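PDB 5DWA: type-2 restriction enzyme AgeI from Thalassobius gelatinovorus, which recognises the double-stranded DNA sequence 5'-ACCGGT-3' and cleaves each strand after the A, dimerising to do so. Local coordinates for residues L5-G10 and G207-R212; A95-L100 and V141-E146; A109-R114 and G264-F269. One frame throughout, in Å; residues are numbered along the deposited sequence.

Contact 1: residues L5-G10 and G207-R212; sequences LDFGRG and GDLVNR
Leu209 points at Leu5 and Phe7, both on strand 2-8 of the N-terminal beta-hairpin. That hairpin pairs strand 2-8 with strand 11-16 in antiparallel fashion. Leu209 sits in the irregular loop between strand 191-196 and helix 223-230, so the contact joins the hairpin to this loop. The contact is purely apolar. Leu5 and Leu209 meet tip to tip, with Leu5 CD1 3.9 Å from Leu209 CD1. Leu5 continues straight from CA to CD1 (chi2 -177°), which carries this methyl forward to its partner. Phe7 comes in beside Leu5. In the conformer described, one of two modelled, the edge of its ring faces Leu209, and CD2 of Leu209 lies near the ring plane, 4.1 Å from Phe7 CZ. Leu209 CD1 meets Leu5 and also borders Phe7 CZ, while CD2 meets the ring edge alone. Arg73 of helix 63-78 touches all three side chains, and Pro204 also packs on Phe7 and Leu209. The backbone around Leu209 is fixed by an Asx turn, in which Asp208 OD1 accepts from Val210 N at 3.1 Å. Arg212 then grips Asp208 end-on, with NH2 2.9 Å from Asp208 OD2 and in the guanidinium plane.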
loop_
_atom_site.group_PDB
_atom_site.type_symbol
_atom_site.label_atom_id
_atom_site.label_comp_id
_atom_site.label_asym_id
_atom_site.label_seq_id
_atom_site.Cartn_x
_atom_site.Cartn_y
_atom_site.Cartn_z
ATOM N N LEU A 5 20.531 9.124 16.061
ATOM C CA LEU A 5 19.277 9.433 15.390
ATOM C C LEU A 5 18.328 10.185 16.300
ATOM O O LEU A 5 17.992 9.714 17.384
ATOM C CB LEU A 5 18.610 8.153 14.888
ATOM C CG LEU A 5 19.485 7.249 14.017
ATOM C CD1 LEU A 5 18.685 6.053 13.527
ATOM C CD2 LEU A 5 20.106 8.024 12.863
ATOM N N ASP A 6 17.898 11.356 15.847
ATOM C CA ASP A 6 16.948 12.163 16.596
ATOM C C ASP A 6 15.533 11.676 16.326
ATOM O O ASP A 6 15.000 11.868 15.233
ATOM C CB ASP A 6 17.086 13.638 16.224
ATOM C CG ASP A 6 16.573 14.570 17.310
ATOM O OD1 ASP A 6 15.624 14.199 18.034
ATOM O OD2 ASP A 6 17.132 15.680 17.440
ATOM N N PHE A 7 14.927 11.042 17.324
ATOM C CA PHE A 7 13.543 10.601 17.212
ATOM C C PHE A 7 12.603 11.680 17.743
ATOM O O PHE A 7 11.402 11.455 17.874
ATOM C CB PHE A 7 13.321 9.278 17.964
ATOM C CG PHE A 7 13.724 8.052 17.181
ATOM C CD1 PHE A 7 13.221 6.803 17.515
ATOM C CD2 PHE A 7 14.603 8.149 16.114
ATOM C CE1 PHE A 7 13.584 5.680 16.798
ATOM C CE2 PHE A 7 14.970 7.026 15.392
ATOM C CZ PHE A 7 14.458 5.791 15.738
ATOM N N GLY A 8 13.156 12.851 18.041
ATOM C CA GLY A 8 12.377 13.968 18.540
ATOM C C GLY A 8 12.104 13.891 20.029
ATOM O O GLY A 8 12.264 12.840 20.643
ATOM N N ARG A 9 11.700 15.022 20.603
ATOM C CA ARG A 9 11.266 15.095 21.998
ATOM C C ARG A 9 12.312 14.571 22.978
ATOM O O ARG A 9 11.972 13.906 23.958
ATOM C CB ARG A 9 9.954 14.325 22.185
ATOM N N GLY A 10 13.578 14.870 22.714
ATOM C CA GLY A 10 14.651 14.458 23.599
ATOM C C GLY A 10 14.952 12.972 23.519
ATOM O O GLY A 10 15.746 12.460 24.310
ATOM N N GLY A 207 12.256 -2.647 17.979
ATOM C CA GLY A 207 13.418 -3.406 17.562
ATOM C C GLY A 207 14.707 -2.651 17.795
ATOM O O GLY A 207 14.744 -1.689 18.571
ATOM N N ASP A 208 15.769 -3.085 17.117
ATOM C CA ASP A 208 17.109 -2.557 17.351
ATOM C C ASP A 208 17.674 -1.738 16.190
ATOM O O ASP A 208 18.883 -1.522 16.115
ATOM C CB ASP A 208 18.067 -3.711 17.683
ATOM C CG ASP A 208 18.276 -4.672 16.515
ATOM O OD1 ASP A 208 17.667 -4.480 15.438
ATOM O OD2 ASP A 208 19.054 -5.633 16.687
ATOM N N LEU A 209 16.793 -1.314 15.282
ATOM C CA LEU A 209 17.143 -0.459 14.135
ATOM C C LEU A 209 18.070 -1.088 13.096
ATOM O O LEU A 209 18.418 -0.439 12.116
ATOM C CB LEU A 209 17.779 0.855 14.606
ATOM C CG LEU A 209 16.832 1.990 14.999
ATOM C CD1 LEU A 209 17.592 3.054 15.785
ATOM C CD2 LEU A 209 16.160 2.608 13.775
ATOM N N VAL A 210 18.468 -2.338 13.292
ATOM C CA VAL A 210 19.305 -2.994 12.301
ATOM C C VAL A 210 18.451 -3.332 11.078
ATOM O O VAL A 210 17.397 -3.948 11.185
ATOM C CB VAL A 210 19.977 -4.259 12.870
ATOM C CG1 VAL A 210 20.870 -4.906 11.826
ATOM C CG2 VAL A 210 20.803 -3.887 14.104
ATOM N N ASN A 211 18.926 -2.913 9.914
ATOM C CA ASN A 211 18.163 -3.000 8.679
ATOM C C ASN A 211 18.296 -4.370 8.009
ATOM O O ASN A 211 19.072 -4.549 7.066
ATOM C CB ASN A 211 18.629 -1.859 7.779
ATOM C CG ASN A 211 17.989 -1.868 6.409
ATOM O OD1 ASN A 211 16.888 -2.380 6.217
ATOM N ND2 ASN A 211 18.682 -1.278 5.449
ATOM N N ARG A 212 17.522 -5.329 8.510
ATOM C CA ARG A 212 17.663 -6.716 8.098
ATOM C C ARG A 212 16.820 -7.063 6.877
ATOM O O ARG A 212 16.962 -8.142 6.313
ATOM C CB ARG A 212 17.300 -7.649 9.259
ATOM C CG ARG A 212 18.205 -7.461 10.456
ATOM C CD ARG A 212 17.953 -8.502 11.526
ATOM N NE ARG A 212 18.925 -8.349 12.603
ATOM C CZ ARG A 212 18.772 -7.518 13.629
ATOM N NH1 ARG A 212 17.672 -6.785 13.738
ATOM N NH2 ARG A 212 19.717 -7.424 14.557
#

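Contact 2: residues A95-L100 and V141-E146; sequences AFEVAL and VDVMIE
Glu97 on helix 84-109 and Val143 at the start of strand 143-148 bring the two backbones closest, with their CA atoms 6.8 Å apart. Glu97 carries the helix side of the contact. Its CG stands beside the backbone N (chi1 -58°) and the chain beyond CG is extended, which takes the carboxylate past Val143 to Asp142. Val143 CG2 packs alongside the aliphatic part, 4.0 Å from Glu97 CB. Further out, Glu97 OE1 lies 3.5 Å from Asp142 CB. The two acidic side chains cross at about a right angle, with their carboxylate planes 54° apart. Glu97 OE1 also comes within 3.1 Å of Asp142 O. Both are acceptors, so this is a close approach and not a hydrogen bond. Asp142 and Val143 together face Ile165 on strand 159-168, a classic beta bulge. The mixed sheet flanked by helices is the core of the PD-(D/E)XK nuclease fold, and the contact lies about 5 Å from the bound DNA at its nearest atom. An acidic pair here is consistent with the active-site region of that fold. With an alanine in place of Glu97, only the CB contact to Val143 CG2 would remain; the loss of CG and the carboxylate would probably leave Asp142 CB and the outer side of that methyl uncovered. Asp142 OD2 is held separately, by a hydrogen bond from the backbone N of Ala167.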
loop_
_atom_site.group_PDB
_atom_site.type_symbol
_atom_site.label_atom_id
_atom_site.label_comp_id
_atom_site.label_asym_id
_atom_site.label_seq_id
_atom_site.Cartn_x
_atom_site.Cartn_y
_atom_site.Cartn_z
ATOM N N ALA A 95 12.576 8.185 -6.633
ATOM C CA ALA A 95 14.012 8.417 -6.537
ATOM C C ALA A 95 14.807 7.134 -6.767
ATOM O O ALA A 95 15.886 7.178 -7.344
ATOM C CB ALA A 95 14.369 9.020 -5.188
ATOM N N PHE A 96 14.297 5.991 -6.315
ATOM C CA PHE A 96 15.030 4.747 -6.529
ATOM C C PHE A 96 15.043 4.385 -8.026
ATOM O O PHE A 96 16.054 3.908 -8.553
ATOM C CB PHE A 96 14.430 3.626 -5.669
ATOM C CG PHE A 96 15.150 2.313 -5.792
ATOM C CD1 PHE A 96 16.531 2.242 -5.761
ATOM C CD2 PHE A 96 14.427 1.141 -5.923
ATOM C CE1 PHE A 96 17.179 1.016 -5.867
ATOM C CE2 PHE A 96 15.062 -0.089 -6.036
ATOM C CZ PHE A 96 16.441 -0.152 -6.010
ATOM N N GLU A 97 13.929 4.625 -8.715
ATOM C CA GLU A 97 13.905 4.494 -10.179
ATOM C C GLU A 97 14.973 5.377 -10.836
ATOM O O GLU A 97 15.719 4.917 -11.704
ATOM C CB GLU A 97 12.541 4.863 -10.737
ATOM C CG GLU A 97 11.400 4.033 -10.167
ATOM C CD GLU A 97 10.077 4.511 -10.716
ATOM O OE1 GLU A 97 9.834 4.308 -11.920
ATOM O OE2 GLU A 97 9.300 5.128 -9.962
ATOM N N VAL A 98 15.024 6.649 -10.439
ATOM C CA VAL A 98 16.042 7.574 -10.953
ATOM C C VAL A 98 17.440 7.010 -10.744
ATOM O O VAL A 98 18.267 7.023 -11.648
ATOM C CB VAL A 98 15.949 8.961 -10.276
ATOM C CG1 VAL A 98 17.190 9.812 -10.598
ATOM C CG2 VAL A 98 14.695 9.681 -10.719
ATOM N N ALA A 99 17.700 6.511 -9.544
ATOM C CA ALA A 99 19.017 5.987 -9.205
ATOM C C ALA A 99 19.368 4.735 -10.019
ATOM O O ALA A 99 20.507 4.594 -10.461
ATOM C CB ALA A 99 19.095 5.691 -7.713
ATOM N N LEU A 100 18.407 3.833 -10.221
ATOM C CA LEU A 100 18.656 2.629 -11.014
ATOM C C LEU A 100 19.074 2.987 -12.442
ATOM O O LEU A 100 20.030 2.422 -12.980
ATOM C CB LEU A 100 17.420 1.728 -11.054
ATOM C CG LEU A 100 17.160 0.911 -9.797
ATOM C CD1 LEU A 100 15.778 0.268 -9.908
ATOM C CD2 LEU A 100 18.239 -0.146 -9.622
ATOM N N VAL A 141 4.451 -1.651 -13.032
ATOM C CA VAL A 141 5.827 -1.901 -13.448
ATOM C C VAL A 141 6.458 -0.524 -13.577
ATOM O O VAL A 141 5.781 0.426 -13.970
ATOM C CB VAL A 141 5.897 -2.720 -14.756
ATOM C CG1 VAL A 141 5.239 -1.981 -15.910
ATOM C CG2 VAL A 141 7.333 -3.091 -15.077
ATOM N N ASP A 142 7.732 -0.399 -13.220
ATOM C CA ASP A 142 8.307 0.926 -12.990
ATOM C C ASP A 142 9.309 1.414 -14.029
ATOM O O ASP A 142 9.284 2.578 -14.412
ATOM C CB ASP A 142 8.953 0.936 -11.602
ATOM C CG ASP A 142 7.997 0.468 -10.535
ATOM O OD1 ASP A 142 6.874 1.008 -10.487
ATOM O OD2 ASP A 142 8.345 -0.456 -9.780
ATOM N N VAL A 143 10.203 0.537 -14.453
ATOM C CA VAL A 143 11.272 0.929 -15.358
ATOM C C VAL A 143 11.277 -0.051 -16.530
ATOM O O VAL A 143 11.245 -1.264 -16.332
ATOM C CB VAL A 143 12.644 0.937 -14.643
ATOM C CG1 VAL A 143 13.753 1.337 -15.595
ATOM C CG2 VAL A 143 12.628 1.827 -13.383
ATOM N N MET A 144 11.285 0.445 -17.758
ATOM C CA MET A 144 11.290 -0.494 -18.870
ATOM C C MET A 144 12.723 -0.819 -19.279
ATOM O O MET A 144 13.642 -0.028 -19.047
ATOM C CB MET A 144 10.456 0.036 -20.047
ATOM C CG MET A 144 11.121 1.013 -20.975
ATOM S SD MET A 144 10.107 1.279 -22.461
ATOM C CE MET A 144 10.589 2.958 -22.813
ATOM N N ILE A 145 12.905 -2.023 -19.816
ATOM C CA ILE A 145 14.196 -2.479 -20.309
ATOM C C ILE A 145 14.075 -2.644 -21.811
ATOM O O ILE A 145 13.119 -3.272 -22.281
ATOM C CB ILE A 145 14.638 -3.815 -19.681
ATOM C CG1 ILE A 145 14.456 -3.805 -18.158
ATOM C CG2 ILE A 145 16.085 -4.134 -20.070
ATOM C CD1 ILE A 145 14.579 -5.195 -17.539
ATOM N N GLU A 146 15.032 -2.072 -22.541
ATOM C CA GLU A 146 15.056 -2.148 -24.001
ATOM C C GLU A 146 16.401 -2.649 -24.493
ATOM O O GLU A 146 17.421 -2.473 -23.827
ATOM C CB GLU A 146 14.762 -0.785 -24.619
ATOM C CG GLU A 146 13.352 -0.276 -24.398
ATOM C CD GLU A 146 13.168 1.126 -24.934
ATOM O OE1 GLU A 146 13.896 2.038 -24.487
ATOM O OE2 GLU A 146 12.306 1.319 -25.818
#

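Contact 3: residues A109-R114 and G264-F269; sequences ARHGIR and GQDDEF
The type I turn from Ala109 to Gly112, where helix 84-109 ends, carries Arg110 and His111 toward Asp266, which lies just before helix 268-277. Arg110 and Asp266 form a salt bridge at the surface. Arg110 NH2 is 2.7 Å from Asp266 OD2, and that oxygen lies at the edge of the guanidinium, in its plane. The N-H points poorly at it, at 118°, so the hydrogen bond within the pair is weak. The two flat groups are turned 53° against each other. A bend in the arginine chain at chi3 (-80°) turns the guanidinium toward the carboxylate. This holds for the conformer described, one of two modelled. Asp266 OD1 is 3.3 Å from Arg110 NH2 and 4.0 Å from His111 NE2. The second distance is too long for a bond, and NE2 is buried here without a partner in the model. The imidazole stands nearly perpendicular to the carboxylate and also touches Val274 of helix 268-277. Next along the chain, Asp267 is the N-cap of that helix, and its OD2 is hydrogen-bonded to Tyr104 OH of helix 84-109. On the opposing segment, Gly112 N is hydrogen-bonded to Ala109 O at 3.1 Å and Ile113 N to Leu108 O. With Gly112 at positive phi as the C-prime residue, this is the Schellman motif that closes a helix C-terminus.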
loop_
_atom_site.group_PDB
_atom_site.type_symbol
_atom_site.label_atom_id
_atom_site.label_comp_id
_atom_site.label_asym_id
_atom_site.label_seq_id
_atom_site.Cartn_x
_atom_site.Cartn_y
_atom_site.Cartn_z
ATOM N N ALA A 109 24.706 0.429 -21.726
ATOM C CA ALA A 109 24.799 0.998 -23.073
ATOM C C ALA A 109 25.861 0.300 -23.917
ATOM O O ALA A 109 25.716 0.197 -25.133
ATOM C CB ALA A 109 25.078 2.483 -23.007
ATOM N N ARG A 110 26.911 -0.182 -23.261
ATOM C CA ARG A 110 27.981 -0.908 -23.938
ATOM C C ARG A 110 27.475 -2.203 -24.574
ATOM O O ARG A 110 28.115 -2.749 -25.476
ATOM C CB ARG A 110 29.115 -1.218 -22.959
ATOM C CG ARG A 110 29.494 -0.057 -22.063
ATOM C CD ARG A 110 30.891 -0.233 -21.473
ATOM N NE ARG A 110 30.921 -1.137 -20.326
ATOM C CZ ARG A 110 31.204 -2.434 -20.396
ATOM N NH1 ARG A 110 31.483 -3.001 -21.561
ATOM N NH2 ARG A 110 31.213 -3.169 -19.295
ATOM N N HIS A 111 26.325 -2.688 -24.105
ATOM C CA HIS A 111 25.732 -3.921 -24.610
ATOM C C HIS A 111 24.410 -3.675 -25.338
ATOM O O HIS A 111 23.636 -4.606 -25.570
ATOM C CB HIS A 111 25.521 -4.906 -23.455
ATOM C CG HIS A 111 26.762 -5.170 -22.665
ATOM N ND1 HIS A 111 27.685 -6.126 -23.032
ATOM C CD2 HIS A 111 27.242 -4.595 -21.537
ATOM C CE1 HIS A 111 28.677 -6.133 -22.161
ATOM N NE2 HIS A 111 28.432 -5.214 -21.243
ATOM N N GLY A 112 24.151 -2.414 -25.668
ATOM C CA GLY A 112 22.931 -2.028 -26.360
ATOM C C GLY A 112 21.662 -2.155 -25.533
ATOM O O GLY A 112 20.562 -2.269 -26.078
ATOM N N ILE A 113 21.812 -2.128 -24.215
ATOM C CA ILE A 113 20.679 -2.255 -23.309
ATOM C C ILE A 113 20.436 -0.916 -22.634
ATOM O O ILE A 113 21.383 -0.196 -22.311
ATOM C CB ILE A 113 20.918 -3.364 -22.268
ATOM C CG1 ILE A 113 21.129 -4.704 -22.971
ATOM C CG2 ILE A 113 19.747 -3.473 -21.281
ATOM C CD1 ILE A 113 21.829 -5.730 -22.112
ATOM N N ARG A 114 19.166 -0.574 -22.436
ATOM C CA ARG A 114 18.802 0.725 -21.899
ATOM C C ARG A 114 17.591 0.647 -20.991
ATOM O O ARG A 114 16.601 0.000 -21.332
ATOM C CB ARG A 114 18.530 1.713 -23.039
ATOM C CG ARG A 114 18.264 3.142 -22.568
ATOM C CD ARG A 114 17.989 4.066 -23.749
ATOM N NE ARG A 114 16.776 3.695 -24.469
ATOM C CZ ARG A 114 16.460 4.149 -25.678
ATOM N NH1 ARG A 114 17.274 4.993 -26.301
ATOM N NH2 ARG A 114 15.330 3.769 -26.261
ATOM N N GLY A 264 29.574 0.768 -8.750
ATOM C CA GLY A 264 30.475 -0.096 -9.492
ATOM C C GLY A 264 30.256 0.003 -10.992
ATOM O O GLY A 264 29.606 0.931 -11.476
ATOM N N GLN A 265 30.815 -0.956 -11.727
ATOM C CA GLN A 265 30.582 -1.078 -13.166
ATOM C C GLN A 265 29.657 -2.257 -13.448
ATOM O O GLN A 265 28.460 -2.188 -13.179
ATOM C CB GLN A 265 31.903 -1.244 -13.916
ATOM C CG GLN A 265 32.724 0.032 -14.004
ATOM C CD GLN A 265 32.059 1.091 -14.859
ATOM O OE1 GLN A 265 31.900 0.919 -16.065
ATOM N NE2 GLN A 265 31.659 2.191 -14.235
ATOM N N ASP A 266 30.211 -3.336 -13.995
ATOM C CA ASP A 266 29.446 -4.560 -14.203
ATOM C C ASP A 266 29.163 -5.255 -12.876
ATOM O O ASP A 266 30.005 -5.245 -11.973
ATOM C CB ASP A 266 30.198 -5.514 -15.137
ATOM C CG ASP A 266 30.362 -4.954 -16.531
ATOM O OD1 ASP A 266 29.736 -5.495 -17.465
ATOM O OD2 ASP A 266 31.109 -3.966 -16.694
ATOM N N ASP A 267 27.976 -5.846 -12.748
ATOM C CA ASP A 267 27.658 -6.657 -11.577
ATOM C C ASP A 267 26.721 -7.802 -11.955
ATOM O O ASP A 267 26.499 -8.060 -13.138
ATOM C CB ASP A 267 27.051 -5.798 -10.454
ATOM C CG ASP A 267 25.756 -5.100 -10.857
ATOM O OD1 ASP A 267 25.220 -5.358 -11.951
ATOM O OD2 ASP A 267 25.255 -4.284 -10.055
ATOM N N GLU A 268 26.187 -8.498 -10.958
ATOM C CA GLU A 268 25.303 -9.626 -11.232
ATOM C C GLU A 268 24.070 -9.213 -12.032
ATOM O O GLU A 268 23.583 -9.982 -12.859
ATOM C CB GLU A 268 24.885 -10.308 -9.934
ATOM C CG GLU A 268 25.999 -11.118 -9.299
ATOM C CD GLU A 268 25.484 -12.092 -8.265
ATOM O OE1 GLU A 268 24.933 -11.638 -7.241
ATOM O OE2 GLU A 268 25.620 -13.314 -8.484
ATOM N N PHE A 269 23.575 -8.001 -11.797
ATOM C CA PHE A 269 22.402 -7.513 -12.521
ATOM C C PHE A 269 22.706 -7.294 -14.003
ATOM O O PHE A 269 21.965 -7.771 -14.870
ATOM C CB PHE A 269 21.871 -6.222 -11.888
ATOM C CG PHE A 269 20.731 -5.596 -12.651
ATOM C CD1 PHE A 269 19.510 -6.245 -12.751
ATOM C CD2 PHE A 269 20.882 -4.365 -13.274
ATOM C CE1 PHE A 269 18.457 -5.674 -13.452
ATOM C CE2 PHE A 269 19.832 -3.793 -13.980
ATOM C CZ PHE A 269 18.616 -4.448 -14.061
#

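From the N terminus, strand 2-8 opens the widest loop, which contact 1 closes at 207-212, its segments 197 residues apart at their closest ends. Contact 2 is nested inside it and joins helix 84-109 to strand 143-148. Contact 3 starts where that helix runs out, between the two segments of contact 2, and reaches to 264-269 near the C terminus. It therefore crosses both others. Contacts 2 and 3 touch: strands 113-117 and 143-148 are neighbours in the mixed sheet, and Glu146 OE1 makes a salt bridge with Arg114 NH2. Contact 1 stands apart, its centre about 29 Å from that of contact 2, and ties the N-terminal hairpin to the loop after strand 191-196.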